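Putative peptide ABC-transport system periplasmic peptide-binding protein (Campylobacter jejuni, PDB 4OEV) binds nickel(II) as the extracytoplasmic component NikZ of an ABC-type importer, probably handing the metal on for uptake. Local coordinates at residues K1-N13 with L207-V219. Sequence-based numbering, arbitrary orientation.
Sequences KIPKDTLIIAVEN and LKNGKIDAALIDV
Asp213 and Ile8 grip each other twice, a worked example of a side-chain carboxylate accepting a strand N-H, as a neighbouring strand's carbonyl would. Ile8 N donates to Asp213 OD2 over 2.9 Å, meeting it on the anti side, 20° out of the carboxylate plane; Asp213 N returns a bond of 2.8 Å to Ile8 O. With CG anti to its own carbonyl carbon (chi1 -73°), Asp213 brings OD2 back to the strand. Farther along, Ala10 N bonds to Ala214 O at 3.0 Å, and a water joins Ala10 O to Leu216 N. Ile212 crosses Ile8 at about a right angle, the two CG2 methyls 3.8 Å apart, while its CD1 reaches Ala10 CB at 3.5 Å. The CD1 methyl of Ile2 makes van der Waals contact with Asp213 OD1, at 3.6 Å, and with Gly210 O; a second water links Ile2 N to Gly210 O. Lys494 also forms a salt bridge with Asp213 OD2, probably steadying its negative charge. Gly210, at positive phi, is the C-prime residue of the Schellman motif ending helix 200-208. In this family 5 solute-binding protein, the contact joins the sheet edge at strand 6-11, beside 191-196, to nearly parallel (15°) strand 214-216, which pairs antiparallel with 454-467.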
ATOM      1  N   LYS A   1      32.899   4.157   7.656  1.00 76.66           N
ATOM      2  CA  LYS A   1      32.164   3.849   6.433  1.00 74.07           C
ATOM      3  C   LYS A   1      31.528   2.467   6.523  1.00 69.44           C
ATOM      4  O   LYS A   1      32.083   1.583   7.161  1.00 71.54           O
ATOM      5  CB  LYS A   1      33.075   3.907   5.209  1.00 76.51           C
ATOM      6  CG  LYS A   1      32.288   3.919   3.911  1.00 76.17           C
ATOM      7  CD  LYS A   1      33.140   3.586   2.710  1.00 78.33           C
ATOM      8  CE  LYS A   1      32.357   3.852   1.422  1.00 77.75           C
ATOM      9  NZ  LYS A   1      33.168   3.578   0.193  1.00 79.03           N
ATOM     10  N   ILE A   2      30.385   2.277   5.865  1.00 64.17           N
ATOM     11  CA  ILE A   2      29.665   0.994   5.888  1.00 59.69           C
ATOM     12  C   ILE A   2      30.502  -0.083   5.173  1.00 60.02           C
ATOM     13  O   ILE A   2      30.932   0.124   4.030  1.00 56.87           O
ATOM     14  CB  ILE A   2      28.297   1.109   5.211  1.00 55.34           C
ATOM     15  CG1 ILE A   2      27.428   2.120   5.961  1.00 52.71           C
ATOM     16  CG2 ILE A   2      27.592  -0.283   5.167  1.00 51.27           C
ATOM     17  CD1 ILE A   2      26.139   2.566   5.250  1.00 49.22           C
ATOM     18  N   PRO A   3      30.765  -1.218   5.854  1.00 62.90           N
ATOM     19  CA  PRO A   3      31.590  -2.273   5.241  1.00 63.25           C
ATOM     20  C   PRO A   3      30.976  -2.747   3.922  1.00 60.93           C
ATOM     21  O   PRO A   3      29.763  -2.631   3.704  1.00 57.67           O
ATOM     22  CB  PRO A   3      31.575  -3.407   6.270  1.00 66.97           C
ATOM     23  CG  PRO A   3      31.012  -2.856   7.514  1.00 67.12           C
ATOM     24  CD  PRO A   3      30.517  -1.457   7.288  1.00 64.21           C
ATOM     25  N   LYS A   4      31.818  -3.302   3.066  1.00 60.53           N
ATOM     26  CA  LYS A   4      31.408  -3.756   1.749  1.00 63.87           C
ATOM     27  C   LYS A   4      30.423  -4.942   1.848  1.00 62.15           C
ATOM     28  O   LYS A   4      29.646  -5.197   0.927  1.00 62.36           O
ATOM     29  CB  LYS A   4      32.675  -4.096   0.949  1.00 74.23           C
ATOM     30  CG  LYS A   4      32.514  -4.358  -0.541  1.00 79.62           C
ATOM     31  CD  LYS A   4      33.807  -4.947  -1.127  1.00 85.03           C
ATOM     32  CE  LYS A   4      33.578  -5.839  -2.353  1.00 87.26           C
ATOM     33  NZ  LYS A   4      33.636  -4.984  -3.596  1.00 86.78           N
ATOM     34  N   ASP A   5      30.421  -5.635   2.981  1.00 59.99           N
ATOM     35  CA  ASP A   5      29.588  -6.836   3.126  1.00 61.09           C
ATOM     36  C   ASP A   5      28.274  -6.549   3.831  1.00 58.30           C
ATOM     37  O   ASP A   5      27.497  -7.463   4.120  1.00 56.14           O
ATOM     38  CB  ASP A   5      30.377  -7.927   3.867  1.00 66.11           C
ATOM     39  CG  ASP A   5      30.496  -7.672   5.374  1.00 69.21           C
ATOM     40  OD1 ASP A   5      30.267  -6.548   5.856  1.00 66.77           O
ATOM     41  OD2 ASP A   5      30.898  -8.603   6.092  1.00 73.86           O
ATOM     42  N   THR A   6      28.010  -5.266   4.069  1.00 55.76           N
ATOM     43  CA  THR A   6      26.819  -4.830   4.786  1.00 54.85           C
ATOM     44  C   THR A   6      26.021  -3.842   3.925  1.00 53.58           C
ATOM     45  O   THR A   6      26.619  -2.929   3.355  1.00 51.11           O
ATOM     46  CB  THR A   6      27.190  -4.135   6.125  1.00 64.61           C
ATOM     47  OG1 THR A   6      27.923  -5.029   6.969  1.00 66.25           O
ATOM     48  CG2 THR A   6      25.958  -3.631   6.853  1.00 63.15           C
ATOM     49  N   LEU A   7      24.700  -4.055   3.816  1.00 51.26           N
ATOM     50  CA  LEU A   7      23.787  -3.105   3.167  1.00 52.76           C
ATOM     51  C   LEU A   7      22.955  -2.431   4.242  1.00 50.28           C
ATOM     52  O   LEU A   7      22.376  -3.096   5.067  1.00 48.42           O
ATOM     53  CB  LEU A   7      22.845  -3.804   2.184  1.00 56.29           C
ATOM     54  CG  LEU A   7      23.373  -4.039   0.765  1.00 62.35           C
ATOM     55  CD1 LEU A   7      22.317  -4.679  -0.131  1.00 62.45           C
ATOM     56  CD2 LEU A   7      23.944  -2.757   0.158  1.00 65.75           C
ATOM     57  N   ILE A   8      22.883  -1.102   4.258  1.00 49.09           N
ATOM     58  CA  ILE A   8      21.997  -0.456   5.218  1.00 47.09           C
ATOM     59  C   ILE A   8      20.997   0.360   4.454  1.00 45.25           C
ATOM     60  O   ILE A   8      21.365   1.286   3.746  1.00 43.53           O
ATOM     61  CB  ILE A   8      22.741   0.437   6.206  1.00 45.47           C
ATOM     62  CG1 ILE A   8      23.906  -0.329   6.831  1.00 46.54           C
ATOM     63  CG2 ILE A   8      21.766   1.017   7.235  1.00 43.72           C
ATOM     64  CD1 ILE A   8      24.522   0.338   7.983  1.00 47.33           C
ATOM     65  N   ILE A   9      19.727  -0.008   4.568  1.00 46.19           N
ATOM     66  CA  ILE A   9      18.678   0.661   3.796  1.00 43.24           C
ATOM     67  C   ILE A   9      17.640   1.294   4.697  1.00 39.93           C
ATOM     68  O   ILE A   9      17.085   0.643   5.570  1.00 38.71           O
ATOM     69  CB  ILE A   9      17.947  -0.309   2.860  1.00 45.35           C
ATOM     70  CG1 ILE A   9      18.927  -1.094   1.983  1.00 47.20           C
ATOM     71  CG2 ILE A   9      16.874   0.402   2.040  1.00 44.66           C
ATOM     72  CD1 ILE A   9      18.211  -2.071   1.095  1.00 46.44           C
ATOM     73  N   ALA A  10      17.368   2.574   4.453  1.00 39.50           N
ATOM     74  CA  ALA A  10      16.309   3.262   5.158  1.00 39.84           C
ATOM     75  C   ALA A  10      14.953   2.893   4.582  1.00 38.13           C
ATOM     76  O   ALA A  10      14.759   2.860   3.360  1.00 33.52           O
ATOM     77  CB  ALA A  10      16.503   4.811   5.066  1.00 42.52           C
ATOM     78  N   VAL A  11      13.997   2.684   5.475  1.00 39.93           N
ATOM     79  CA  VAL A  11      12.614   2.435   5.071  1.00 38.50           C
ATOM     80  C   VAL A  11      11.662   3.265   5.933  1.00 34.42           C
ATOM     81  O   VAL A  11      11.814   3.302   7.159  1.00 38.02           O
ATOM     82  CB  VAL A  11      12.269   0.942   5.169  1.00 37.69           C
ATOM     83  CG1 VAL A  11      10.772   0.742   4.934  1.00 37.78           C
ATOM     84  CG2 VAL A  11      13.069   0.175   4.111  1.00 33.78           C
ATOM     85  N   GLU A  12      10.698   3.925   5.301  1.00 31.29           N
ATOM     86  CA  GLU A  12       9.786   4.851   6.057  1.00 32.11           C
ATOM     87  C   GLU A  12       8.976   4.172   7.196  1.00 39.83           C
ATOM     88  O   GLU A  12       8.946   4.675   8.340  1.00 36.93           O
ATOM     89  CB  GLU A  12       8.847   5.537   5.096  1.00 32.87           C
ATOM     90  CG  GLU A  12       7.901   6.565   5.767  1.00 32.53           C
ATOM     91  CD  GLU A  12       6.853   7.037   4.829  1.00 32.66           C
ATOM     92  OE1 GLU A  12       6.875   6.558   3.678  1.00 30.24           O
ATOM     93  OE2 GLU A  12       5.999   7.878   5.224  1.00 34.58           O
ATOM     94  N   ASN A  13       8.378   3.011   6.885  1.00 37.72           N
ATOM     95  CA  ASN A  13       7.469   2.310   7.785  1.00 37.73           C
ATOM     96  C   ASN A  13       8.085   1.025   8.307  1.00 37.87           C
ATOM     97  O   ASN A  13       8.913   0.421   7.632  1.00 34.46           O
ATOM     98  CB  ASN A  13       6.162   1.994   7.053  1.00 36.16           C
ATOM     99  CG  ASN A  13       5.490   3.233   6.540  1.00 35.64           C
ATOM    100  OD1 ASN A  13       4.924   3.988   7.322  1.00 35.22           O
ATOM    101  ND2 ASN A  13       5.550   3.462   5.224  1.00 30.88           N
ATOM    102  N   LEU A 207      22.224   9.637   4.208  1.00 40.75           N
ATOM    103  CA  LEU A 207      22.915   9.327   2.967  1.00 42.24           C
ATOM    104  C   LEU A 207      24.202  10.134   2.918  1.00 43.47           C
ATOM    105  O   LEU A 207      25.289   9.591   2.714  1.00 43.43           O
ATOM    106  CB  LEU A 207      22.051   9.648   1.748  1.00 39.83           C
ATOM    107  CG  LEU A 207      20.991   8.588   1.443  1.00 39.01           C
ATOM    108  CD1 LEU A 207      19.942   9.110   0.450  1.00 39.19           C
ATOM    109  CD2 LEU A 207      21.680   7.321   0.937  1.00 39.95           C
ATOM    110  N   LYS A 208      24.071  11.439   3.172  1.00 43.97           N
ATOM    111  CA  LYS A 208      25.212  12.345   3.078  1.00 45.58           C
ATOM    112  C   LYS A 208      26.327  12.028   4.046  1.00 47.53           C
ATOM    113  O   LYS A 208      27.491  12.088   3.668  1.00 49.90           O
ATOM    114  CB  LYS A 208      24.730  13.783   3.286  1.00 46.81           C
ATOM    115  CG  LYS A 208      24.027  14.354   2.081  1.00 46.82           C
ATOM    116  CD  LYS A 208      25.037  14.774   0.989  1.00 49.81           C
ATOM    117  CE  LYS A 208      24.308  15.391  -0.216  1.00 48.89           C
ATOM    118  NZ  LYS A 208      25.198  15.956  -1.277  1.00 44.61           N
ATOM    119  N   ASN A 209      26.023  11.650   5.280  1.00 49.29           N
ATOM    120  CA  ASN A 209      27.120  11.358   6.208  1.00 52.10           C
ATOM    121  C   ASN A 209      27.492   9.857   6.272  1.00 51.89           C
ATOM    122  O   ASN A 209      28.213   9.426   7.173  1.00 51.36           O
ATOM    123  CB  ASN A 209      26.789  11.905   7.601  1.00 54.00           C
ATOM    124  CG  ASN A 209      25.621  11.206   8.259  1.00 55.44           C
ATOM    125  OD1 ASN A 209      25.261  10.082   7.914  1.00 54.71           O
ATOM    126  ND2 ASN A 209      24.996  11.893   9.206  1.00 56.35           N
ATOM    127  N   GLY A 210      26.999   9.081   5.308  1.00 50.80           N
ATOM    128  CA  GLY A 210      27.388   7.686   5.147  1.00 53.34           C
ATOM    129  C   GLY A 210      26.839   6.709   6.159  1.00 54.28           C
ATOM    130  O   GLY A 210      27.381   5.615   6.329  1.00 52.89           O
ATOM    131  N   LYS A 211      25.762   7.090   6.833  1.00 55.01           N
ATOM    132  CA  LYS A 211      25.139   6.197   7.815  1.00 56.07           C
ATOM    133  C   LYS A 211      24.214   5.152   7.173  1.00 53.23           C
ATOM    134  O   LYS A 211      23.901   4.111   7.781  1.00 52.08           O
ATOM    135  CB  LYS A 211      24.363   7.026   8.834  1.00 56.50           C
ATOM    136  CG  LYS A 211      25.201   7.532   9.993  1.00 59.96           C
ATOM    137  CD  LYS A 211      24.472   8.662  10.721  1.00 63.83           C
ATOM    138  CE  LYS A 211      25.047   8.888  12.102  1.00 67.99           C
ATOM    139  NZ  LYS A 211      24.255   8.031  13.035  1.00 70.82           N
ATOM    140  N   ILE A 212      23.765   5.433   5.953  1.00 52.91           N
ATOM    141  CA  ILE A 212      22.937   4.480   5.209  1.00 53.29           C
ATOM    142  C   ILE A 212      23.370   4.459   3.748  1.00 52.28           C
ATOM    143  O   ILE A 212      23.983   5.407   3.267  1.00 43.58           O
ATOM    144  CB  ILE A 212      21.408   4.805   5.302  1.00 42.82           C
ATOM    145  CG1 ILE A 212      21.109   6.194   4.787  1.00 42.67           C
ATOM    146  CG2 ILE A 212      20.920   4.687   6.727  1.00 42.08           C
ATOM    147  CD1 ILE A 212      19.547   6.543   4.788  1.00 41.40           C
ATOM    148  N   ASP A 213      23.041   3.373   3.053  1.00 48.73           N
ATOM    149  CA  ASP A 213      23.425   3.169   1.658  1.00 43.51           C
ATOM    150  C   ASP A 213      22.394   3.639   0.670  1.00 42.03           C
ATOM    151  O   ASP A 213      22.716   3.905  -0.474  1.00 47.09           O
ATOM    152  CB  ASP A 213      23.681   1.668   1.371  1.00 44.45           C
ATOM    153  CG  ASP A 213      24.970   1.173   1.971  1.00 50.62           C
ATOM    154  OD1 ASP A 213      26.016   1.812   1.726  1.00 51.03           O
ATOM    155  OD2 ASP A 213      24.947   0.111   2.650  1.00 50.39           O
ATOM    156  N   ALA A 214      21.141   3.660   1.095  1.00 40.87           N
ATOM    157  CA  ALA A 214      20.009   3.925   0.194  1.00 40.58           C
ATOM    158  C   ALA A 214      18.788   4.336   0.970  1.00 38.35           C
ATOM    159  O   ALA A 214      18.583   3.854   2.087  1.00 38.95           O
ATOM    160  CB  ALA A 214      19.678   2.683  -0.644  1.00 42.40           C
ATOM    161  N   ALA A 215      17.963   5.172   0.340  1.00 38.85           N
ATOM    162  CA  ALA A 215      16.655   5.591   0.870  1.00 38.12           C
ATOM    163  C   ALA A 215      15.788   6.129  -0.261  1.00 38.41           C
ATOM    164  O   ALA A 215      16.319   6.634  -1.278  1.00 40.46           O
ATOM    165  CB  ALA A 215      16.807   6.641   1.938  1.00 37.96           C
ATOM    166  N   LEU A 216      14.463   6.054  -0.110  1.00 33.91           N
ATOM    167  CA  LEU A 216      13.602   6.840  -1.016  1.00 33.64           C
ATOM    168  C   LEU A 216      13.578   8.269  -0.488  1.00 36.22           C
ATOM    169  O   LEU A 216      13.405   8.488   0.723  1.00 37.06           O
ATOM    170  CB  LEU A 216      12.164   6.321  -1.089  1.00 34.33           C
ATOM    171  CG  LEU A 216      12.024   4.897  -1.574  1.00 34.78           C
ATOM    172  CD1 LEU A 216      10.484   4.532  -1.589  1.00 33.57           C
ATOM    173  CD2 LEU A 216      12.648   4.777  -2.924  1.00 34.55           C
ATOM    174  N   ILE A 217      13.749   9.224  -1.393  1.00 34.29           N
ATOM    175  CA  ILE A 217      13.864  10.641  -1.021  1.00 35.71           C
ATOM    176  C   ILE A 217      12.819  11.536  -1.705  1.00 36.80           C
ATOM    177  O   ILE A 217      12.699  11.546  -2.940  1.00 38.38           O
ATOM    178  CB  ILE A 217      15.273  11.182  -1.366  1.00 33.11           C
ATOM    179  CG1 ILE A 217      16.344  10.407  -0.618  1.00 36.52           C
ATOM    180  CG2 ILE A 217      15.360  12.697  -1.055  1.00 35.89           C
ATOM    181  CD1 ILE A 217      16.186  10.414   0.914  1.00 34.23           C
ATOM    182  N   ASP A 218      12.069  12.299  -0.914  1.00 39.09           N
ATOM    183  CA  ASP A 218      11.093  13.218  -1.501  1.00 39.20           C
ATOM    184  C   ASP A 218      11.685  14.174  -2.536  1.00 37.89           C
ATOM    185  O   ASP A 218      12.809  14.664  -2.387  1.00 33.93           O
ATOM    186  CB  ASP A 218      10.415  14.056  -0.434  1.00 37.74           C
ATOM    187  CG  ASP A 218       9.238  14.803  -0.997  1.00 38.91           C
ATOM    188  OD1 ASP A 218       9.283  16.041  -1.115  1.00 37.10           O
ATOM    189  OD2 ASP A 218       8.248  14.123  -1.344  1.00 35.87           O
ATOM    190  N   VAL A 219      10.904  14.449  -3.576  1.00 39.24           N
ATOM    191  CA  VAL A 219      11.336  15.313  -4.657  1.00 39.01           C
ATOM    192  C   VAL A 219      11.798  16.682  -4.117  1.00 41.87           C
ATOM    193  O   VAL A 219      12.679  17.312  -4.706  1.00 43.70           O
ATOM    194  CB  VAL A 219      10.195  15.467  -5.707  1.00 45.89           C
ATOM    195  CG1 VAL A 219       8.969  16.140  -5.091  1.00 45.33           C
ATOM    196  CG2 VAL A 219      10.650  16.243  -6.896  1.00 47.41           C
TER
HETATM  197  O   HOH W   1      29.195   4.650   4.651  1.00 48.94           O
HETATM  198  O   HOH W   2      13.252   4.940   2.235  1.00 32.12           O